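Local coordinates for protein intracellular growth locus, subunit C (Francisella tularensis subsp. tularensis, PDB 2QWU) that probably supports invasion of host cells and growth of the bacterium inside them, as a product of its pathogenicity island, at residues T42-K47 with E105-I110; I74-T79 with I87-G92; T116-K121 with L148-A153; A155-I160 with S179-T184; E161-M166 with M173-I178. The protein carries 2 engineered substitutions. One frame throughout, in Å; residues are numbered along the deposited sequence.

Overall arrangement
Contact 2 is the buried one, the central hairpin of the large antiparallel sheet, and strand 86-96 also pairs, along its other edge, with strand 173-184, the strand used by contacts 4 and 5. Those two lie on one hairpin: contact 4 is its regular ribbon, partly buried, and contact 5 its irregular loop end at the surface, where a salt bridge, a histidine face and waters take over from regular pairing. Contact 3 brings strand 120-122 to strand 147-150 at the other end of strand 173-184. Contact 1 sets helix 97-114 against a turn and touches contact 3 through A44 and M118; its polar grip is a lysine, whereas backbone bonds dominate contacts 2 to 4.

Contact 1 of 5, residues T42-K47 with E105-I110; sequences TIAGEK and EKVSSI
The carboxylate of E46 is the flat group here, and the ammonium of K106 approaches its OE1 on the anti side, 28° out of the carboxylate plane, closing a salt bridge of 2.9 Å between E46 OE1 and K106 NZ. E46 ends a type I' beta turn that starts at I43, a tight two-residue hairpin in which I43 and E46 bond to each other through both backbone N-H groups while A44 and G45 take up positive phi. Helix 97-114 rests on this turn. K106 NZ has a second acceptor in the turn, lying 3.0 Å from A44 O almost in line with the carbonyl, so one lysine grips both the turn and the strand that leaves it. Its CG is set anti to the backbone N (chi1 -176°), alongside A44, and bends at chi2 (67°) and chi4 bring NZ to the two oxygens. The apolar half sits beside this polar one: V107 CG2 meets I43 CG2 at 3.6 Å. M118 packs against A44 and I110, and F156 against V107, both from loops elsewhere in the chain. A44 CB is caught in the tightest spot, pressed to I110 CD1 at 3.4 Å, closer than usual for two carbons.

Contact 2 of 5, residues I74-T79 with I87-G92; sequences IRMSIT and ISITLG. Engineered in segment 74-79: M76 (natural residue Leu).
R75 and T90 face each other as a hydrogen-bonded antiparallel pair, as do S77 and S88, while M76-I89 and I78-I87 are non-hydrogen-bonded pairs. Among the backbone bonds, T90 N reaches R75 O at 2.8 Å and S77 N reaches S88 O at 3.0 Å. T90 O takes the N-H of I74 at 2.9 Å from I74 N, and more weakly that of R75. Weak CA-H...O contacts fill in between, the shortest from I87 CA to S77 O at 3.2 Å. Polar side chains share one face: S88 OG lies 3.4 Å from S77 CB, and the aliphatic part of R75 runs alongside T90. The other face is apolar. Engineered M76, a selenomethionine, stretches its extended chain (chi1 -167°) until CE meets I87 CG2 at 3.8 Å, and I78 CG2 lies beside I87 CG1. I180 of strand 173-184 packs on I89. I74 and R75 both face T90, a classic beta bulge in an otherwise regular antiparallel beta hairpin.

Contact 3 of 5, residues T116-K121 with L148-A153; sequences TDMKIK and LYPISA
This is an antiparallel strand pairing that gives way to loop packing, placed where strand 120-122 runs between strand 37-43 and strand 147-150 of the large sheet. I120 and L148 form the hydrogen-bonded pair: L148 N donates to I120 O at 2.8 Å in a nearly straight bond (172° at the hydrogen), and I120 N returns one to L148 O at 2.9 Å. The regular pattern stops one step further on. M118 O points at P150, whose nitrogen carries no hydrogen, and finds P150 CD at 3.1 Å and the CA-H of Y149; the contact buries this carbonyl oxygen, and it has no hydrogen-bond partner in the model. A proline thus ends the pairing within an otherwise antiparallel sheet, and the chain of M118 crosses its ring at about a right angle, with CB 4.0 Å from P150 CG. On the other side of the strand K119 and Y149 lie side by side. K119 NZ donates a hydrogen bond to T116 O at 2.8 Å, and it hangs obliquely at the tyrosine ring, 3.7 Å from Y149 CD2. The bend of K119 at chi2 (-53°) folds the lysine back toward T116, and the ring of Y149 stands beside the same carbonyl. T116 CG2 lies 3.8 Å from P150 O. Behind M118 and P150 stands helix 97-114, with I110 against M118 and L111 against P150.

Contact 4 of 5, residues A155-I160 with S179-T184; sequences AFSISI and SIDGLT
F156 is the bump of this contact: its ring pushes CE1 against I180 CG2 at 3.4 Å, while L183 CD2 comes up to the ring edge, in its plane, 3.8 Å from CE1. With CG anti to the backbone nitrogen (chi1 -176°), the ring swings from the strand end toward the notch formed by I180 and L183, and V107 and L111 of helix 97-114 also pack on it. Beside it the chain turns a corner at G182, where phi is positive and the bare CA lies close against the carbonyl of A155, with G182 CA 3.5 Å from A155 O. Further along the hairpin, I158 and I180 run alongside each other, their CG1 atoms meeting more loosely. S157 and D181, like S159 and S179, are hydrogen-bonded antiparallel pairs, with D181 N 2.9 Å from S157 O. On their face, the side chain of S159 lies against that of S179, its OG 3.5 Å from S179 CB. One water bridges the two hydroxyls, 3.0 Å from S159 OG and 3.0 Å from S179 OG. The chemistry therefore splits by face: serines and an aspartate line one side of the ribbon, where two serine hydroxyls share a water, and isoleucines with a phenylalanine make the side that packs inward.

Contact 5 of 5, residues E161-M166 with M173-I178; sequences EPTELM and MRYHII
E161 and I177 form an antiparallel hydrogen-bonded pair, I177 N lying 2.8 Å from E161 O, and P162 and H176 follow as a non-hydrogen-bonded pair. P162 lies over one face of the H176 imidazole in a CH-pi contact, CA 3.8 Å from the ring centroid and 21° off its normal. The ring is kept from turning by its own strand, since H176 ND1 donates to R174 O at 2.9 Å. T163 does double duty: its N and its OG1 both donate to Y175 O, the hydroxyl at 2.8 Å, while OG1 also accepts from L165 N to make an ST turn. The Y175 side chain is met at its edge, in plane, by L165 CD1 and obliquely by the selenium of M166, 3.6 Å from Y175 CD1, a Met-aromatic contact; its hydroxyl is hydrogen-bonded with P24 O and S72 OG. R174 NE meets the syn lone pair of E164 OE2 at 3.2 Å in a salt bridge, within the guanidinium plane. A water accepts from M166 N and Y175 N and donates to T163 O. At this loop end of the hairpin, a threonine hydroxyl and a water thus satisfy backbone groups of both segments.

Contact 1 of 5, residues T42-K47 with E105-I110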
# COMPACT_ATOMS: atom_id res chain seq x y z
N THR A 42 1.21 -9.14 -5.67
CA THR A 42 0.44 -10.13 -6.40
C THR A 42 -1.03 -9.88 -6.16
O THR A 42 -1.44 -9.71 -5.03
CB THR A 42 0.79 -11.53 -5.96
OG1 THR A 42 2.19 -11.68 -6.14
CG2 THR A 42 0.02 -12.61 -6.84
N ILE A 43 -1.81 -9.85 -7.24
CA ILE A 43 -3.25 -9.65 -7.14
C ILE A 43 -4.00 -10.76 -7.89
O ILE A 43 -3.83 -10.90 -9.11
CB ILE A 43 -3.69 -8.28 -7.75
CG1 ILE A 43 -3.08 -7.13 -6.95
CG2 ILE A 43 -5.23 -8.15 -7.68
CD1 ILE A 43 -3.30 -5.77 -7.61
N ALA A 44 -4.81 -11.52 -7.15
CA ALA A 44 -5.60 -12.61 -7.75
C ALA A 44 -4.63 -13.51 -8.54
O ALA A 44 -4.95 -14.01 -9.63
CB ALA A 44 -6.69 -12.02 -8.66
N GLY A 45 -3.44 -13.70 -7.98
CA GLY A 45 -2.44 -14.54 -8.61
C GLY A 45 -1.60 -13.89 -9.69
O GLY A 45 -0.65 -14.52 -10.20
N GLU A 46 -1.91 -12.66 -10.07
CA GLU A 46 -1.12 -12.01 -11.12
C GLU A 46 -0.01 -11.24 -10.43
O GLU A 46 -0.27 -10.41 -9.56
CB GLU A 46 -1.98 -11.07 -11.96
CG GLU A 46 -3.21 -11.76 -12.55
CD GLU A 46 -2.87 -12.86 -13.55
OE1 GLU A 46 -3.69 -13.81 -13.67
OE2 GLU A 46 -1.81 -12.78 -14.23
N LYS A 47 1.22 -11.54 -10.81
CA LYS A 47 2.41 -10.87 -10.26
C LYS A 47 2.71 -9.57 -11.02
O LYS A 47 2.85 -9.58 -12.25
CB LYS A 47 3.62 -11.82 -10.36
CG LYS A 47 3.56 -12.92 -9.37
CD LYS A 47 4.61 -14.04 -9.56
CE LYS A 47 4.16 -15.31 -8.80
NZ LYS A 47 5.29 -16.29 -8.53
N GLU A 105 -10.31 -8.51 -15.03
CA GLU A 105 -11.04 -9.75 -15.35
C GLU A 105 -10.70 -10.90 -14.43
O GLU A 105 -11.55 -11.70 -14.09
CB GLU A 105 -10.76 -10.18 -16.81
CG GLU A 105 -11.46 -9.29 -17.83
CD GLU A 105 -11.08 -9.63 -19.26
OE1 GLU A 105 -10.36 -10.65 -19.46
OE2 GLU A 105 -11.47 -8.87 -20.18
N LYS A 106 -9.43 -11.01 -14.06
CA LYS A 106 -9.00 -12.07 -13.17
C LYS A 106 -9.60 -11.87 -11.78
O LYS A 106 -10.08 -12.80 -11.16
CB LYS A 106 -7.47 -12.10 -13.10
CG LYS A 106 -6.93 -13.24 -12.26
CD LYS A 106 -7.23 -14.61 -12.93
CE LYS A 106 -6.70 -15.79 -12.10
NZ LYS A 106 -5.19 -15.72 -12.05
N VAL A 107 -9.60 -10.62 -11.31
CA VAL A 107 -10.17 -10.35 -10.00
C VAL A 107 -11.66 -10.70 -9.95
O VAL A 107 -12.10 -11.42 -9.06
CB VAL A 107 -9.92 -8.85 -9.59
CG1 VAL A 107 -10.76 -8.52 -8.37
CG2 VAL A 107 -8.43 -8.63 -9.34
N SER A 108 -12.41 -10.24 -10.94
CA SER A 108 -13.82 -10.49 -11.04
C SER A 108 -14.11 -12.00 -11.10
O SER A 108 -15.08 -12.49 -10.49
CB SER A 108 -14.38 -9.78 -12.30
OG SER A 108 -15.80 -9.92 -12.35
N SER A 109 -13.30 -12.74 -11.83
CA SER A 109 -13.52 -14.17 -11.93
C SER A 109 -13.36 -14.91 -10.59
O SER A 109 -14.09 -15.86 -10.29
CB SER A 109 -12.55 -14.75 -12.94
OG SER A 109 -13.00 -14.38 -14.25
N ILE A 110 -12.35 -14.53 -9.83
CA ILE A 110 -12.14 -15.19 -8.54
C ILE A 110 -13.16 -14.71 -7.56
O ILE A 110 -13.71 -15.49 -6.79
CB ILE A 110 -10.76 -14.92 -8.01
CG1 ILE A 110 -9.77 -15.47 -9.03
CG2 ILE A 110 -10.61 -15.55 -6.62
CD1 ILE A 110 -8.32 -15.01 -8.88

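Contact 2 of 5, residues I74-T79 with I87-G92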
# COMPACT_ATOMS: atom_id res chain seq x y z
N ILE A 74 -0.51 4.48 -1.95
CA ILE A 74 -0.92 5.90 -1.92
C ILE A 74 -1.85 6.23 -0.76
O ILE A 74 -1.78 7.32 -0.19
CB ILE A 74 -1.60 6.28 -3.28
CG1 ILE A 74 -0.58 6.16 -4.41
CG2 ILE A 74 -2.13 7.67 -3.28
CD1 ILE A 74 -1.26 5.99 -5.80
N ARG A 75 -2.74 5.28 -0.44
CA ARG A 75 -3.64 5.47 0.68
C ARG A 75 -3.98 4.15 1.27
O ARG A 75 -4.03 3.12 0.56
CB ARG A 75 -4.95 6.11 0.24
CG ARG A 75 -4.76 7.22 -0.68
CD ARG A 75 -6.10 7.67 -1.28
NE ARG A 75 -7.03 8.17 -0.28
CZ ARG A 75 -7.52 9.42 -0.26
NH1 ARG A 75 -7.15 10.32 -1.18
NH2 ARG A 75 -8.41 9.76 0.65
N MSE A 76 -4.19 4.18 2.57
CA MSE A 76 -4.62 2.97 3.22
C MSE A 76 -5.43 3.35 4.42
O MSE A 76 -5.10 4.32 5.10
CB MSE A 76 -3.44 2.11 3.67
CG MSE A 76 -3.91 0.75 4.03
SE MSE A 76 -2.46 -0.35 4.27
CE MSE A 76 -3.39 -1.85 4.63
N SER A 77 -6.49 2.59 4.67
CA SER A 77 -7.35 2.83 5.84
C SER A 77 -7.63 1.48 6.49
O SER A 77 -8.01 0.50 5.85
CB SER A 77 -8.64 3.55 5.39
OG SER A 77 -9.55 3.67 6.48
N ILE A 78 -7.35 1.40 7.77
CA ILE A 78 -7.59 0.19 8.51
C ILE A 78 -8.41 0.50 9.75
O ILE A 78 -8.00 1.31 10.61
CB ILE A 78 -6.28 -0.46 8.98
CG1 ILE A 78 -5.35 -0.66 7.79
CG2 ILE A 78 -6.62 -1.77 9.72
CD1 ILE A 78 -3.98 -1.08 8.19
N THR A 79 -9.59 -0.10 9.83
CA THR A 79 -10.43 0.08 11.02
C THR A 79 -10.38 -1.23 11.78
O THR A 79 -10.89 -2.25 11.30
CB THR A 79 -11.83 0.42 10.61
OG1 THR A 79 -11.77 1.64 9.85
CG2 THR A 79 -12.73 0.62 11.86
N ILE A 87 -10.66 -2.91 5.63
CA ILE A 87 -9.53 -2.22 5.03
C ILE A 87 -9.80 -1.76 3.62
O ILE A 87 -10.45 -2.46 2.83
CB ILE A 87 -8.30 -3.23 5.01
CG1 ILE A 87 -7.89 -3.53 6.46
CG2 ILE A 87 -7.12 -2.68 4.25
CD1 ILE A 87 -6.81 -4.63 6.52
N SER A 88 -9.28 -0.58 3.29
CA SER A 88 -9.33 -0.09 1.91
C SER A 88 -7.89 0.30 1.60
O SER A 88 -7.13 0.66 2.49
CB SER A 88 -10.30 1.10 1.73
OG SER A 88 -9.93 2.19 2.53
N ILE A 89 -7.49 0.16 0.34
CA ILE A 89 -6.13 0.50 -0.06
C ILE A 89 -6.11 1.04 -1.46
O ILE A 89 -6.92 0.67 -2.31
CB ILE A 89 -5.18 -0.77 0.09
CG1 ILE A 89 -3.71 -0.36 -0.08
CG2 ILE A 89 -5.51 -1.85 -0.99
CD1 ILE A 89 -2.78 -1.53 0.30
N THR A 90 -5.18 1.95 -1.72
CA THR A 90 -5.01 2.53 -3.05
C THR A 90 -3.54 2.35 -3.44
O THR A 90 -2.66 2.74 -2.68
CB THR A 90 -5.36 4.04 -3.05
OG1 THR A 90 -6.76 4.18 -2.71
CG2 THR A 90 -5.20 4.60 -4.45
N LEU A 91 -3.33 1.65 -4.57
CA LEU A 91 -1.98 1.34 -5.03
C LEU A 91 -1.70 1.99 -6.38
O LEU A 91 -2.60 2.13 -7.18
CB LEU A 91 -1.85 -0.20 -5.19
CG LEU A 91 -2.13 -1.04 -3.93
CD1 LEU A 91 -2.57 -2.43 -4.29
CD2 LEU A 91 -0.87 -1.09 -3.14
N GLY A 92 -0.45 2.39 -6.62
CA GLY A 92 -0.07 2.96 -7.89
C GLY A 92 0.82 1.93 -8.59
O GLY A 92 1.76 1.44 -7.98

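Contact 3 of 5, residues T116-K121 with L148-A153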
# COMPACT_ATOMS: atom_id res chain seq x y z
N THR A 116 -13.35 -15.23 -0.95
CA THR A 116 -12.22 -15.11 -0.02
C THR A 116 -10.90 -15.67 -0.54
O THR A 116 -9.85 -15.52 0.10
CB THR A 116 -12.54 -15.77 1.31
OG1 THR A 116 -12.81 -17.16 1.07
CG2 THR A 116 -13.74 -15.10 1.94
N ASP A 117 -10.95 -16.31 -1.70
CA ASP A 117 -9.75 -16.84 -2.33
C ASP A 117 -9.01 -15.79 -3.14
O ASP A 117 -7.93 -16.09 -3.67
CB ASP A 117 -10.10 -17.98 -3.30
CG ASP A 117 -10.47 -19.29 -2.59
OD1 ASP A 117 -9.96 -19.53 -1.46
OD2 ASP A 117 -11.25 -20.08 -3.19
N MSE A 118 -9.59 -14.60 -3.31
CA MSE A 118 -8.91 -13.57 -4.10
C MSE A 118 -7.91 -12.86 -3.16
O MSE A 118 -8.28 -11.97 -2.38
CB MSE A 118 -9.94 -12.58 -4.69
CG MSE A 118 -9.45 -11.76 -5.93
SE MSE A 118 -8.08 -10.49 -5.57
CE MSE A 118 -9.05 -9.42 -4.56
N LYS A 119 -6.63 -13.24 -3.25
CA LYS A 119 -5.62 -12.65 -2.37
C LYS A 119 -4.80 -11.54 -2.98
O LYS A 119 -4.46 -11.58 -4.17
CB LYS A 119 -4.62 -13.72 -1.89
CG LYS A 119 -5.25 -14.98 -1.29
CD LYS A 119 -6.22 -14.69 -0.18
CE LYS A 119 -6.53 -15.97 0.61
NZ LYS A 119 -7.53 -15.69 1.71
N ILE A 120 -4.46 -10.55 -2.15
CA ILE A 120 -3.62 -9.45 -2.59
C ILE A 120 -2.49 -9.58 -1.61
O ILE A 120 -2.69 -9.51 -0.38
CB ILE A 120 -4.35 -8.13 -2.46
CG1 ILE A 120 -5.55 -8.20 -3.42
CG2 ILE A 120 -3.40 -6.95 -2.76
CD1 ILE A 120 -6.34 -6.98 -3.51
N LYS A 121 -1.29 -9.87 -2.13
CA LYS A 121 -0.17 -10.12 -1.25
C LYS A 121 0.89 -9.04 -1.48
O LYS A 121 1.40 -8.87 -2.61
CB LYS A 121 0.43 -11.50 -1.54
CG LYS A 121 1.69 -11.83 -0.73
CD LYS A 121 1.38 -12.20 0.69
CE LYS A 121 2.60 -12.84 1.44
NZ LYS A 121 2.28 -13.14 2.87
N LEU A 148 -4.13 -9.58 2.01
CA LEU A 148 -5.49 -9.05 2.15
C LEU A 148 -6.44 -9.88 1.27
O LEU A 148 -6.04 -10.45 0.25
CB LEU A 148 -5.55 -7.60 1.66
CG LEU A 148 -4.55 -6.60 2.30
CD1 LEU A 148 -4.51 -5.25 1.45
CD2 LEU A 148 -4.99 -6.27 3.70
N TYR A 149 -7.71 -9.91 1.64
CA TYR A 149 -8.67 -10.68 0.84
C TYR A 149 -10.03 -10.02 1.05
O TYR A 149 -10.22 -9.27 1.98
CB TYR A 149 -8.65 -12.18 1.26
CG TYR A 149 -9.08 -12.46 2.67
CD1 TYR A 149 -10.42 -12.59 2.98
CD2 TYR A 149 -8.14 -12.62 3.69
CE1 TYR A 149 -10.83 -12.88 4.29
CE2 TYR A 149 -8.52 -12.89 4.98
CZ TYR A 149 -9.86 -13.03 5.28
OH TYR A 149 -10.25 -13.33 6.57
N PRO A 150 -11.01 -10.32 0.19
CA PRO A 150 -12.33 -9.70 0.33
C PRO A 150 -13.12 -10.19 1.52
O PRO A 150 -13.09 -11.38 1.83
CB PRO A 150 -13.06 -10.11 -0.96
CG PRO A 150 -11.94 -10.43 -1.92
CD PRO A 150 -10.92 -11.11 -1.06
N ILE A 151 -13.84 -9.28 2.16
CA ILE A 151 -14.70 -9.67 3.27
C ILE A 151 -15.79 -10.54 2.62
O ILE A 151 -16.15 -11.61 3.14
CB ILE A 151 -15.36 -8.44 3.92
CG1 ILE A 151 -14.32 -7.66 4.75
CG2 ILE A 151 -16.51 -8.92 4.80
CD1 ILE A 151 -14.68 -6.20 4.96
N SER A 152 -16.27 -10.09 1.47
CA SER A 152 -17.30 -10.80 0.71
C SER A 152 -17.40 -10.15 -0.66
O SER A 152 -16.90 -9.06 -0.86
CB SER A 152 -18.65 -10.69 1.41
OG SER A 152 -19.16 -9.38 1.26
N ALA A 153 -18.07 -10.81 -1.61
CA ALA A 153 -18.21 -10.22 -2.92
C ALA A 153 -19.02 -8.95 -2.85
O ALA A 153 -18.74 -7.96 -3.55
CB ALA A 153 -18.89 -11.20 -3.88

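Contact 4 of 5, residues A155-I160 with S179-T184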
# COMPACT_ATOMS: atom_id res chain seq x y z
N ALA A 155 -19.30 -6.72 -0.38
CA ALA A 155 -18.60 -5.61 0.28
C ALA A 155 -17.43 -5.07 -0.57
O ALA A 155 -17.01 -3.91 -0.44
CB ALA A 155 -18.06 -6.08 1.65
N PHE A 156 -16.92 -5.91 -1.45
CA PHE A 156 -15.76 -5.60 -2.28
C PHE A 156 -15.98 -4.68 -3.46
O PHE A 156 -17.04 -4.71 -4.13
CB PHE A 156 -15.17 -6.92 -2.77
CG PHE A 156 -13.93 -6.76 -3.56
CD1 PHE A 156 -12.70 -6.73 -2.92
CD2 PHE A 156 -13.99 -6.73 -4.96
CE1 PHE A 156 -11.54 -6.68 -3.67
CE2 PHE A 156 -12.81 -6.67 -5.72
CZ PHE A 156 -11.60 -6.65 -5.07
N SER A 157 -15.00 -3.81 -3.70
CA SER A 157 -15.06 -2.89 -4.83
C SER A 157 -13.65 -2.66 -5.36
O SER A 157 -12.72 -2.61 -4.58
CB SER A 157 -15.67 -1.56 -4.38
OG SER A 157 -15.80 -0.68 -5.47
N ILE A 158 -13.47 -2.56 -6.67
CA ILE A 158 -12.15 -2.30 -7.20
C ILE A 158 -12.25 -1.45 -8.42
O ILE A 158 -13.20 -1.55 -9.22
CB ILE A 158 -11.34 -3.62 -7.55
CG1 ILE A 158 -9.90 -3.27 -8.00
CG2 ILE A 158 -12.02 -4.37 -8.71
CD1 ILE A 158 -8.95 -4.52 -8.16
N SER A 159 -11.33 -0.51 -8.56
CA SER A 159 -11.33 0.27 -9.79
C SER A 159 -9.87 0.45 -10.17
O SER A 159 -9.01 0.51 -9.28
CB SER A 159 -11.96 1.63 -9.60
OG SER A 159 -11.24 2.41 -8.66
N ILE A 160 -9.58 0.45 -11.47
CA ILE A 160 -8.19 0.64 -11.93
C ILE A 160 -8.29 1.72 -12.97
O ILE A 160 -8.96 1.57 -14.00
CB ILE A 160 -7.55 -0.63 -12.55
CG1 ILE A 160 -7.60 -1.78 -11.55
CG2 ILE A 160 -6.08 -0.32 -12.94
CD1 ILE A 160 -7.00 -3.10 -12.04
N SER A 179 -7.78 1.21 -6.75
CA SER A 179 -8.49 1.51 -5.48
C SER A 179 -9.31 0.33 -5.11
O SER A 179 -10.16 -0.07 -5.88
CB SER A 179 -9.44 2.73 -5.62
OG SER A 179 -8.73 3.87 -6.08
N ILE A 180 -9.06 -0.23 -3.93
CA ILE A 180 -9.76 -1.44 -3.51
C ILE A 180 -10.41 -1.19 -2.17
O ILE A 180 -9.80 -0.62 -1.26
CB ILE A 180 -8.76 -2.62 -3.33
CG1 ILE A 180 -7.77 -2.62 -4.50
CG2 ILE A 180 -9.56 -3.95 -3.27
CD1 ILE A 180 -6.62 -3.62 -4.30
N ASP A 181 -11.68 -1.62 -2.03
CA ASP A 181 -12.40 -1.42 -0.77
C ASP A 181 -13.01 -2.76 -0.37
O ASP A 181 -13.10 -3.67 -1.18
CB ASP A 181 -13.57 -0.41 -0.95
CG ASP A 181 -13.10 1.00 -1.35
OD1 ASP A 181 -12.49 1.74 -0.51
OD2 ASP A 181 -13.36 1.38 -2.53
N GLY A 182 -13.38 -2.88 0.90
CA GLY A 182 -14.01 -4.09 1.43
C GLY A 182 -13.08 -5.28 1.62
O GLY A 182 -13.47 -6.43 1.35
N LEU A 183 -11.86 -5.02 2.05
CA LEU A 183 -10.88 -6.06 2.26
C LEU A 183 -10.72 -6.30 3.76
O LEU A 183 -11.15 -5.51 4.55
CB LEU A 183 -9.51 -5.60 1.72
CG LEU A 183 -9.36 -5.42 0.21
CD1 LEU A 183 -7.99 -4.74 -0.13
CD2 LEU A 183 -9.45 -6.80 -0.45
N THR A 184 -10.13 -7.42 4.12
CA THR A 184 -9.82 -7.66 5.53
C THR A 184 -8.53 -8.49 5.48
O THR A 184 -7.94 -8.64 4.42
CB THR A 184 -10.96 -8.39 6.25
OG1 THR A 184 -10.60 -8.53 7.64
CG2 THR A 184 -11.18 -9.77 5.66
O HOH W 1 -8.73 3.94 -9.04

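Contact 5 of 5, residues E161-M166 with M173-I178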
# COMPACT_ATOMS: atom_id res chain seq x y z
N GLU A 161 -7.65 2.83 -12.69
CA GLU A 161 -7.74 3.97 -13.59
C GLU A 161 -6.42 4.44 -14.10
O GLU A 161 -5.47 4.59 -13.31
CB GLU A 161 -8.38 5.12 -12.85
CG GLU A 161 -9.78 4.82 -12.38
CD GLU A 161 -10.43 6.03 -11.73
OE1 GLU A 161 -9.71 7.02 -11.45
OE2 GLU A 161 -11.66 5.97 -11.48
N PRO A 162 -6.32 4.69 -15.42
CA PRO A 162 -5.05 5.16 -15.96
C PRO A 162 -4.89 6.65 -15.64
O PRO A 162 -5.88 7.37 -15.45
CB PRO A 162 -5.19 4.88 -17.47
CG PRO A 162 -6.67 4.98 -17.70
CD PRO A 162 -7.23 4.26 -16.50
N THR A 163 -3.66 7.10 -15.51
CA THR A 163 -3.38 8.52 -15.27
C THR A 163 -2.22 8.94 -16.18
O THR A 163 -1.55 8.09 -16.78
CB THR A 163 -2.93 8.81 -13.80
OG1 THR A 163 -1.53 8.50 -13.67
CG2 THR A 163 -3.77 8.04 -12.81
N GLU A 164 -1.99 10.24 -16.29
CA GLU A 164 -0.87 10.76 -17.05
C GLU A 164 0.20 11.24 -16.08
O GLU A 164 1.11 11.96 -16.48
CB GLU A 164 -1.32 11.95 -17.94
CG GLU A 164 -2.30 11.55 -19.04
CD GLU A 164 -1.78 10.41 -19.90
OE1 GLU A 164 -0.59 10.45 -20.31
OE2 GLU A 164 -2.55 9.47 -20.16
N LEU A 165 0.11 10.85 -14.81
CA LEU A 165 1.08 11.31 -13.82
C LEU A 165 2.55 11.01 -14.09
O LEU A 165 3.43 11.76 -13.64
CB LEU A 165 0.72 10.78 -12.45
CG LEU A 165 -0.55 11.36 -11.85
CD1 LEU A 165 -0.93 10.59 -10.62
CD2 LEU A 165 -0.30 12.83 -11.50
N MSE A 166 2.83 9.89 -14.74
CA MSE A 166 4.21 9.53 -15.09
C MSE A 166 4.30 9.48 -16.62
O MSE A 166 5.14 8.80 -17.20
CB MSE A 166 4.57 8.16 -14.49
CG MSE A 166 4.69 8.14 -12.96
SE MSE A 166 5.31 6.50 -12.25
CE MSE A 166 5.46 5.64 -13.48
N MSE A 173 3.58 2.02 -21.01
CA MSE A 173 2.94 1.85 -19.70
C MSE A 173 2.57 3.18 -19.08
O MSE A 173 3.28 4.17 -19.25
CB MSE A 173 3.89 1.09 -18.74
CG MSE A 173 4.22 -0.31 -19.24
SE MSE A 173 5.24 -1.27 -18.08
CE MSE A 173 6.63 -0.24 -17.91
N ARG A 174 1.46 3.20 -18.33
CA ARG A 174 1.05 4.40 -17.64
C ARG A 174 0.91 4.12 -16.15
O ARG A 174 0.73 2.97 -15.74
CB ARG A 174 -0.30 4.88 -18.15
CG ARG A 174 -0.21 5.64 -19.50
CD ARG A 174 -1.62 5.88 -20.05
NE ARG A 174 -1.56 6.63 -21.29
CZ ARG A 174 -1.25 6.10 -22.48
NH1 ARG A 174 -0.98 4.80 -22.61
NH2 ARG A 174 -1.18 6.90 -23.55
N TYR A 175 1.00 5.18 -15.36
CA TYR A 175 0.86 4.99 -13.92
C TYR A 175 -0.64 4.85 -13.74
O TYR A 175 -1.41 5.77 -14.11
CB TYR A 175 1.41 6.21 -13.22
CG TYR A 175 1.44 6.09 -11.70
CD1 TYR A 175 2.20 5.11 -11.08
CD2 TYR A 175 0.79 7.04 -10.91
CE1 TYR A 175 2.33 5.07 -9.66
CE2 TYR A 175 0.92 7.03 -9.53
CZ TYR A 175 1.69 6.05 -8.91
OH TYR A 175 1.86 6.04 -7.53
N HIS A 176 -1.08 3.72 -13.16
CA HIS A 176 -2.52 3.45 -12.94
C HIS A 176 -2.80 3.44 -11.45
O HIS A 176 -1.97 2.98 -10.66
CB HIS A 176 -2.96 2.08 -13.48
CG HIS A 176 -3.12 2.00 -15.00
ND1 HIS A 176 -2.07 2.13 -15.88
CD2 HIS A 176 -4.22 1.72 -15.74
CE1 HIS A 176 -2.51 1.93 -17.12
NE2 HIS A 176 -3.81 1.69 -17.06
N ILE A 177 -3.98 3.90 -11.06
CA ILE A 177 -4.30 3.90 -9.65
C ILE A 177 -5.33 2.81 -9.38
O ILE A 177 -6.40 2.80 -9.99
CB ILE A 177 -4.82 5.29 -9.25
CG1 ILE A 177 -3.67 6.28 -9.51
CG2 ILE A 177 -5.33 5.27 -7.83
CD1 ILE A 177 -3.80 7.67 -8.87
N ILE A 178 -5.00 1.87 -8.49
CA ILE A 178 -5.89 0.74 -8.16
C ILE A 178 -6.47 1.02 -6.79
O ILE A 178 -5.74 1.09 -5.79
CB ILE A 178 -5.09 -0.62 -8.11
CG1 ILE A 178 -4.40 -0.85 -9.45
CG2 ILE A 178 -5.96 -1.73 -7.68
CD1 ILE A 178 -3.49 -2.14 -9.38
O HOH W 2 1.22 7.82 -16.27
O HOH W 3 4.79 6.01 -17.35